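Local coordinates for protein beta-agarase D (Zobellia galactanivorans, PDB 4ASM) that hydrolyses the beta-1,4-galactosidic linkages of agarose at random with retention of anomeric configuration, through the GH16 catalytic domain that forms this chain, at residues I287-S290 against L291-K295; P201-L204 against N205-W208; K55-K59 against Y60-P64. One frame throughout, in Å; residues are numbered along the deposited sequence.

Contact 1 (I287-S290 against L291-K295); sequences IASS and LSDAK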
loop_
_atom_site.group_PDB
_atom_site.type_symbol
_atom_site.label_atom_id
_atom_site.label_comp_id
_atom_site.label_asym_id
_atom_site.label_seq_id
_atom_site.Cartn_x
_atom_site.Cartn_y
_atom_site.Cartn_z
ATOM N N ILE A 287 17.731 2.555 18.945
ATOM C CA ILE A 287 17.886 3.942 18.532
ATOM C C ILE A 287 19.309 4.201 18.063
ATOM O O ILE A 287 20.284 3.774 18.720
ATOM C CB ILE A 287 17.554 4.884 19.713
ATOM C CG1 ILE A 287 16.071 4.767 20.026
ATOM C CG2 ILE A 287 17.928 6.348 19.413
ATOM C CD1 ILE A 287 15.689 5.407 21.324
ATOM N N ALA A 288 19.413 4.887 16.929
ATOM C CA ALA A 288 20.699 5.358 16.422
ATOM C C ALA A 288 20.686 6.882 16.285
ATOM O O ALA A 288 19.675 7.536 16.563
ATOM C CB ALA A 288 21.031 4.697 15.078
ATOM N N SER A 289 21.811 7.458 15.885
ATOM C CA SER A 289 21.890 8.911 15.846
ATOM C C SER A 289 21.897 9.529 14.442
ATOM O O SER A 289 21.977 10.751 14.305
ATOM C CB SER A 289 23.106 9.372 16.620
ATOM O OG SER A 289 24.252 8.847 16.022
ATOM N N SER A 290 21.816 8.677 13.411
ATOM C CA SER A 290 21.727 9.123 12.017
ATOM C C SER A 290 21.430 7.869 11.227
ATOM O O SER A 290 21.489 6.758 11.770
ATOM C CB SER A 290 23.043 9.752 11.541
ATOM O OG SER A 290 24.050 8.771 11.449
ATOM N N LEU A 291 21.126 8.043 9.943
ATOM C CA LEU A 291 20.860 6.877 9.111
ATOM C C LEU A 291 22.133 6.050 8.911
ATOM O O LEU A 291 22.088 4.822 8.996
ATOM C CB LEU A 291 20.238 7.291 7.768
ATOM C CG LEU A 291 19.739 6.119 6.915
ATOM C CD1 LEU A 291 18.573 5.383 7.557
ATOM C CD2 LEU A 291 19.384 6.635 5.530
ATOM N N SER A 292 23.265 6.726 8.689
ATOM C CA SER A 292 24.556 6.013 8.562
ATOM C C SER A 292 24.934 5.272 9.845
ATOM O O SER A 292 25.389 4.154 9.784
ATOM C CB SER A 292 25.662 6.949 8.107
ATOM O OG SER A 292 25.435 7.313 6.755
ATOM N N ASP A 293 24.701 5.888 11.001
ATOM C CA ASP A 293 24.952 5.220 12.276
ATOM C C ASP A 293 24.103 3.946 12.410
ATOM O O ASP A 293 24.605 2.902 12.826
ATOM C CB ASP A 293 24.654 6.205 13.426
ATOM C CG ASP A 293 24.998 5.648 14.792
ATOM O OD1 ASP A 293 26.151 5.189 14.995
ATOM O OD2 ASP A 293 24.113 5.697 15.671
ATOM N N ALA A 294 22.818 4.046 12.062
ATOM C CA ALA A 294 21.920 2.904 12.124
ATOM C C ALA A 294 22.375 1.763 11.199
ATOM O O ALA A 294 22.414 0.626 11.609
ATOM C CB ALA A 294 20.494 3.360 11.791
ATOM N N LYS A 295 22.731 2.116 9.969
ATOM C CA LYS A 295 23.275 1.166 8.996
ATOM C C LYS A 295 24.556 0.512 9.516
ATOM O O LYS A 295 24.737 -0.693 9.379
ATOM C CB LYS A 295 23.526 1.852 7.652
ATOM C CG LYS A 295 22.234 2.243 6.914
ATOM C CD LYS A 295 22.462 3.182 5.706
ATOM C CE LYS A 295 23.379 2.578 4.668
ATOM N NZ LYS A 295 22.731 1.472 3.935
#

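Contact 2 (P201-L204 against N205-W208); sequences PADL and NSWW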
loop_
_atom_site.group_PDB
_atom_site.type_symbol
_atom_site.label_atom_id
_atom_site.label_comp_id
_atom_site.label_asym_id
_atom_site.label_seq_id
_atom_site.Cartn_x
_atom_site.Cartn_y
_atom_site.Cartn_z
ATOM N N PRO A 201 6.989 -4.732 7.200
ATOM C CA PRO A 201 7.410 -3.963 8.373
ATOM C C PRO A 201 6.385 -3.988 9.490
ATOM O O PRO A 201 5.188 -3.760 9.273
ATOM C CB PRO A 201 7.593 -2.547 7.830
ATOM C CG PRO A 201 7.932 -2.784 6.354
ATOM C CD PRO A 201 7.025 -3.930 5.965
ATOM N N ALA A 202 6.894 -4.282 10.688
ATOM C CA ALA A 202 6.087 -4.376 11.896
ATOM C C ALA A 202 6.687 -3.554 13.042
ATOM O O ALA A 202 6.320 -3.750 14.201
ATOM C CB ALA A 202 5.926 -5.835 12.314
ATOM N N ASP A 203 7.625 -2.660 12.728
ATOM C CA ASP A 203 8.095 -1.714 13.734
ATOM C C ASP A 203 6.987 -0.711 14.028
ATOM O O ASP A 203 6.177 -0.362 13.143
ATOM C CB ASP A 203 9.423 -1.018 13.360
ATOM C CG ASP A 203 9.381 -0.270 12.036
ATOM O OD1 ASP A 203 9.081 -0.904 10.990
ATOM O OD2 ASP A 203 9.718 0.933 12.035
ATOM N N LEU A 204 6.959 -0.238 15.271
ATOM C CA LEU A 204 5.996 0.783 15.680
ATOM C C LEU A 204 5.994 1.970 14.699
ATOM O O LEU A 204 4.925 2.468 14.289
ATOM C CB LEU A 204 6.305 1.249 17.105
ATOM C CG LEU A 204 5.480 2.436 17.622
ATOM C CD1 LEU A 204 4.044 2.044 17.896
ATOM C CD2 LEU A 204 6.166 3.049 18.867
ATOM N N ASN A 205 7.182 2.413 14.298
ATOM C CA ASN A 205 7.295 3.599 13.439
ATOM C C ASN A 205 6.730 3.399 12.024
ATOM O O ASN A 205 6.493 4.380 11.319
ATOM C CB ASN A 205 8.744 4.085 13.377
ATOM C CG ASN A 205 9.178 4.818 14.645
ATOM O OD1 ASN A 205 8.378 5.101 15.556
ATOM N ND2 ASN A 205 10.478 5.151 14.703
ATOM N N SER A 206 6.481 2.144 11.624
ATOM C CA SER A 206 5.894 1.928 10.295
ATOM C C SER A 206 4.425 2.324 10.257
ATOM O O SER A 206 3.837 2.463 9.184
ATOM C CB SER A 206 6.072 0.481 9.807
ATOM O OG SER A 206 5.235 -0.424 10.494
ATOM N N TRP A 207 3.827 2.463 11.435
ATOM C CA TRP A 207 2.456 2.959 11.559
ATOM C C TRP A 207 2.591 4.463 11.810
ATOM O O TRP A 207 2.703 4.925 12.956
ATOM C CB TRP A 207 1.708 2.187 12.651
ATOM C CG TRP A 207 1.515 0.766 12.230
ATOM C CD1 TRP A 207 2.397 -0.283 12.411
ATOM C CD2 TRP A 207 0.399 0.230 11.508
ATOM N NE1 TRP A 207 1.885 -1.427 11.854
ATOM C CE2 TRP A 207 0.665 -1.146 11.294
ATOM C CE3 TRP A 207 -0.808 0.774 11.028
ATOM C CZ2 TRP A 207 -0.228 -1.994 10.626
ATOM C CZ3 TRP A 207 -1.707 -0.079 10.356
ATOM C CH2 TRP A 207 -1.403 -1.446 10.171
ATOM N N TRP A 208 2.646 5.219 10.719
ATOM C CA TRP A 208 3.036 6.608 10.764
ATOM C C TRP A 208 1.855 7.521 11.076
ATOM O O TRP A 208 0.737 7.331 10.584
ATOM C CB TRP A 208 3.688 6.996 9.425
ATOM C CG TRP A 208 4.030 8.429 9.403
ATOM C CD1 TRP A 208 5.131 9.018 9.950
ATOM C CD2 TRP A 208 3.219 9.477 8.878
ATOM N NE1 TRP A 208 5.064 10.385 9.772
ATOM C CE2 TRP A 208 3.902 10.694 9.118
ATOM C CE3 TRP A 208 1.981 9.510 8.211
ATOM C CZ2 TRP A 208 3.387 11.934 8.720
ATOM C CZ3 TRP A 208 1.471 10.741 7.815
ATOM C CH2 TRP A 208 2.171 11.938 8.078
HETATM O O HOH W 1 2.813 -4.367 10.753
HETATM O O HOH W 2 2.819 3.949 15.457
#

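Contact 3 (K55-K59 against Y60-P64); sequences KWYNK and YHNRP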
loop_
_atom_site.group_PDB
_atom_site.type_symbol
_atom_site.label_atom_id
_atom_site.label_comp_id
_atom_site.label_asym_id
_atom_site.label_seq_id
_atom_site.Cartn_x
_atom_site.Cartn_y
_atom_site.Cartn_z
ATOM N N LYS A 55 -4.860 2.602 -19.889
ATOM C CA LYS A 55 -3.909 2.789 -18.800
ATOM C C LYS A 55 -4.098 1.782 -17.674
ATOM O O LYS A 55 -3.167 1.549 -16.913
ATOM C CB LYS A 55 -4.040 4.194 -18.216
ATOM C CG LYS A 55 -3.517 5.282 -19.120
ATOM C CD LYS A 55 -3.578 6.628 -18.441
ATOM C CE LYS A 55 -3.069 7.723 -19.367
ATOM N NZ LYS A 55 -1.583 7.742 -19.354
ATOM N N TRP A 56 -5.304 1.247 -17.540
ATOM C CA TRP A 56 -5.653 0.345 -16.455
ATOM C C TRP A 56 -6.544 -0.769 -16.952
ATOM O O TRP A 56 -7.177 -0.636 -18.011
ATOM C CB TRP A 56 -6.451 1.081 -15.357
ATOM C CG TRP A 56 -5.826 2.339 -14.848
ATOM C CD1 TRP A 56 -5.977 3.584 -15.360
ATOM C CD2 TRP A 56 -4.959 2.474 -13.710
ATOM N NE1 TRP A 56 -5.265 4.494 -14.627
ATOM C CE2 TRP A 56 -4.619 3.841 -13.610
ATOM C CE3 TRP A 56 -4.451 1.572 -12.752
ATOM C CZ2 TRP A 56 -3.772 4.343 -12.603
ATOM C CZ3 TRP A 56 -3.607 2.061 -11.754
ATOM C CH2 TRP A 56 -3.277 3.444 -11.680
ATOM N N TYR A 57 -6.636 -1.840 -16.177
ATOM C CA TYR A 57 -7.784 -2.749 -16.266
ATOM C C TYR A 57 -8.415 -2.945 -14.889
ATOM O O TYR A 57 -7.748 -2.792 -13.850
ATOM C CB TYR A 57 -7.468 -4.078 -16.972
ATOM C CG TYR A 57 -6.268 -4.835 -16.468
ATOM C CD1 TYR A 57 -5.006 -4.607 -17.004
ATOM C CD2 TYR A 57 -6.394 -5.801 -15.468
ATOM C CE1 TYR A 57 -3.896 -5.322 -16.559
ATOM C CE2 TYR A 57 -5.290 -6.516 -15.016
ATOM C CZ TYR A 57 -4.048 -6.268 -15.561
ATOM O OH TYR A 57 -2.952 -6.982 -15.100
ATOM N N ASN A 58 -9.707 -3.268 -14.893
ATOM C CA ASN A 58 -10.518 -3.307 -13.677
ATOM C C ASN A 58 -10.456 -4.638 -12.941
ATOM O O ASN A 58 -11.477 -5.130 -12.418
ATOM C CB ASN A 58 -11.974 -2.875 -13.966
ATOM C CG ASN A 58 -12.677 -3.776 -14.988
ATOM O OD1 ASN A 58 -12.042 -4.604 -15.659
ATOM N ND2 ASN A 58 -14.000 -3.615 -15.106
ATOM N N LYS A 59 -9.245 -5.194 -12.846
ATOM C CA LYS A 59 -9.051 -6.459 -12.170
ATOM C C LYS A 59 -7.682 -6.489 -11.495
ATOM O O LYS A 59 -6.789 -5.752 -11.879
ATOM C CB LYS A 59 -9.200 -7.616 -13.192
ATOM C CG LYS A 59 -9.166 -9.017 -12.609
ATOM C CD LYS A 59 -9.522 -10.014 -13.720
ATOM C CE LYS A 59 -9.424 -11.443 -13.219
ATOM N NZ LYS A 59 -10.082 -12.389 -14.185
ATOM N N TYR A 60 -7.559 -7.351 -10.489
ATOM C CA TYR A 60 -6.265 -7.680 -9.912
ATOM C C TYR A 60 -5.315 -8.177 -11.004
ATOM O O TYR A 60 -5.743 -8.699 -12.027
ATOM C CB TYR A 60 -6.509 -8.776 -8.891
ATOM C CG TYR A 60 -5.339 -9.255 -8.096
ATOM C CD1 TYR A 60 -4.626 -8.383 -7.257
ATOM C CD2 TYR A 60 -4.978 -10.595 -8.111
ATOM C CE1 TYR A 60 -3.564 -8.851 -6.454
ATOM C CE2 TYR A 60 -3.917 -11.057 -7.338
ATOM C CZ TYR A 60 -3.217 -10.188 -6.508
ATOM O OH TYR A 60 -2.165 -10.653 -5.727
ATOM N N HIS A 61 -4.019 -8.030 -10.761
ATOM C CA HIS A 61 -3.012 -8.112 -11.828
ATOM C C HIS A 61 -2.846 -9.488 -12.468
ATOM O O HIS A 61 -2.939 -10.523 -11.800
ATOM C CB HIS A 61 -1.657 -7.568 -11.311
ATOM C CG HIS A 61 -0.942 -8.467 -10.339
ATOM N ND1 HIS A 61 0.426 -8.416 -10.186
ATOM C CD2 HIS A 61 -1.383 -9.438 -9.502
ATOM C CE1 HIS A 61 0.793 -9.303 -9.280
ATOM N NE2 HIS A 61 -0.282 -9.938 -8.848
ATOM N N ASN A 62 -2.600 -9.473 -13.776
ATOM C CA ASN A 62 -2.350 -10.728 -14.503
ATOM C C ASN A 62 -1.100 -11.447 -14.023
ATOM O O ASN A 62 -0.179 -10.854 -13.452
ATOM C CB ASN A 62 -2.216 -10.474 -16.011
ATOM C CG ASN A 62 -3.510 -10.027 -16.664
ATOM O OD1 ASN A 62 -4.604 -10.355 -16.223
ATOM N ND2 ASN A 62 -3.372 -9.267 -17.748
ATOM N N ARG A 63 -1.070 -12.748 -14.301
ATOM C CA ARG A 63 0.127 -13.560 -14.122
ATOM C C ARG A 63 1.256 -13.140 -15.066
ATOM O O ARG A 63 1.002 -12.480 -16.066
ATOM C CB ARG A 63 -0.247 -15.014 -14.377
ATOM C CG ARG A 63 -1.132 -15.565 -13.308
ATOM C CD ARG A 63 -1.759 -16.869 -13.725
ATOM N NE ARG A 63 -2.637 -17.361 -12.671
ATOM C CZ ARG A 63 -2.215 -18.008 -11.587
ATOM N NH1 ARG A 63 -0.919 -18.260 -11.419
ATOM N NH2 ARG A 63 -3.088 -18.413 -10.673
ATOM N N PRO A 64 2.514 -13.514 -14.757
ATOM C CA PRO A 64 3.639 -13.202 -15.661
ATOM C C PRO A 64 3.390 -13.596 -17.135
ATOM O O PRO A 64 3.797 -12.854 -18.033
ATOM C CB PRO A 64 4.803 -13.996 -15.059
ATOM C CG PRO A 64 4.469 -14.042 -13.559
ATOM C CD PRO A 64 2.957 -14.195 -13.520
#

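Contact 1 (I287-S290 against L291-K295)
Ser-290 is the N-cap of the short helix 291-297, and Asp-293 reaches back from the first turn of that helix to the residue before the cap. Ser-290 OG accepts from Asp-293 N at 3.0 Å, in a nearly straight bond. Its chi1 of 68° holds OG between the backbone N and the carbonyl carbon, on the side where the amide of Asp-293 comes round the turn. The carbonyl of the same serine takes the first helical bond, Ala-294 N to Ser-290 O, at 3.0 Å. Ser-290 therefore serves the helix start with both its side chain and its backbone.

The return link is made by one carboxylate oxygen. Ser-289 N donates to Asp-293 OD2 at 2.9 Å. This bond too is close to straight, and the donor comes from the anti side, 19° out of the carboxylate plane. Ser-289 OG adds a weak bond to the same OD2, at 3.2 Å. Asp-293 has CG anti to its own backbone N (chi1 -175°), which sends the carboxylate back toward Ser-289 and not outward along the helix. Lying in the first turn, the carboxylate would probably also be stabilised by the positive end of the helix dipole.

Apolar packing lies alongside the polar grip. Ala-288 CB meets Ala-294 CB at 3.6 Å, and both alanines are buried. Ala-288 CB also lies 3.3 Å from Asp-293 OD2.

Ala-288, carried by strand 282-288, pairs through its backbone with Tyr-261 of strand 259-264. The helix sets Leu-291 and Ala-294 against strand 249-253: both touch Ala-249, and Leu-291 also touches Gln-251. Lys-295 forms a salt bridge with Asp-246 at the end of strand 240-246.

Contact 2 (P201-L204 against N205-W208)
Ser-206 lays its CB beside the ring of Pro-201, CB to CB 3.9 Å, and turns its hydroxyl to the carbonyl of Asp-203. Ser-206 OG donates to Asp-203 O at 2.8 Å, in the carbonyl plane. A chi1 of 73° swings OG back over the turn for this bond. Ser-206 N donates to the same oxygen at 2.9 Å, from above the plane, so Asp-203 O is gripped twice by one residue. The next bond, Trp-207 N to Leu-204 O at 3.1 Å, continues the short 3-10 turn 204-206, which ends the loop after strand 197-199 and runs into strand 207-208. The Asp-203 carboxylate folds over the turn, with OD1 3.5 Å from Ser-206 CB, and its OD2 forms a salt bridge with Arg-243 of strand 240-246. With Asp-203 replaced by alanine, Arg-243 would probably be left without this charge partner and a gap would open beside Ser-206 CB. One water joins Pro-201 O to Trp-207 NE1, and a second bridges Leu-204 O and Trp-207 O. The indole of Trp-207 stacks on His-184, and its side chain lies about 5 Å from that of Glu-165, the proton donor by similarity.

Contact 3 (K55-K59 against Y60-P64)
Tyr-57 OH accepts from the backbone N of Asn-62 at 2.8 Å, with an N-H...O angle of 167°. The hydroxyl thus closes a turn five residues along the chain, from Tyr-57 to Asn-62. Tyr-57 has a chi1 of 51°, which points its ring across the turn toward Asn-62. The side-chain amide of Asn-62 lies almost parallel to the ring, the planes 14° apart, and its CG is 3.5 Å from Tyr-57 OH. Tyr-60 O comes to the edge of the Tyr-57 ring, in its plane, 3.7 Å from Tyr-57 CE2. His-61 turns its CD2 corner to one face of the Tyr-60 ring, His-61 CD2 over the ring centre and 3.5 Å above the plane. Both nitrogens of His-61 are held elsewhere, ND1 by Asp-320 and NE2 by Asp-157. Lys-59 extends away to Asn-70. The loop leads from strand 56-57 past the substrate-binding side: Asn-58 O accepts from Gln-81, and the Tyr-60 side chain is about 6 Å from that of Glu-326, both substrate-binding residues by similarity. The tyrosine hydroxyl gives the Asn-62 N-H an acceptor where the chain has left the strand, which probably fixes the path of the loop.

Along the chain the order is contact 3, contact 2, contact 1, all within the GH16 catalytic domain, a family with a beta-jelly-roll sandwich fold. Contact 3 includes strand 56-57, which pairs with strands 47-48 and 112-125, and the loop after it. Contact 2 runs into and includes strand 207-208, which pairs with strand 183-191. Contact 1 joins strand 282-288 to helix 291-297. The centres of contacts 1 and 2 are 17 Å apart. Contact 3 is across the chain's centre, 29 Å from contact 2 and 40 Å from contact 1 between centres. Contacts 2 and 3 thus lie near residues that probably line opposite parts of the substrate cleft, while contact 1 is a peripheral helix start away from the annotated sites.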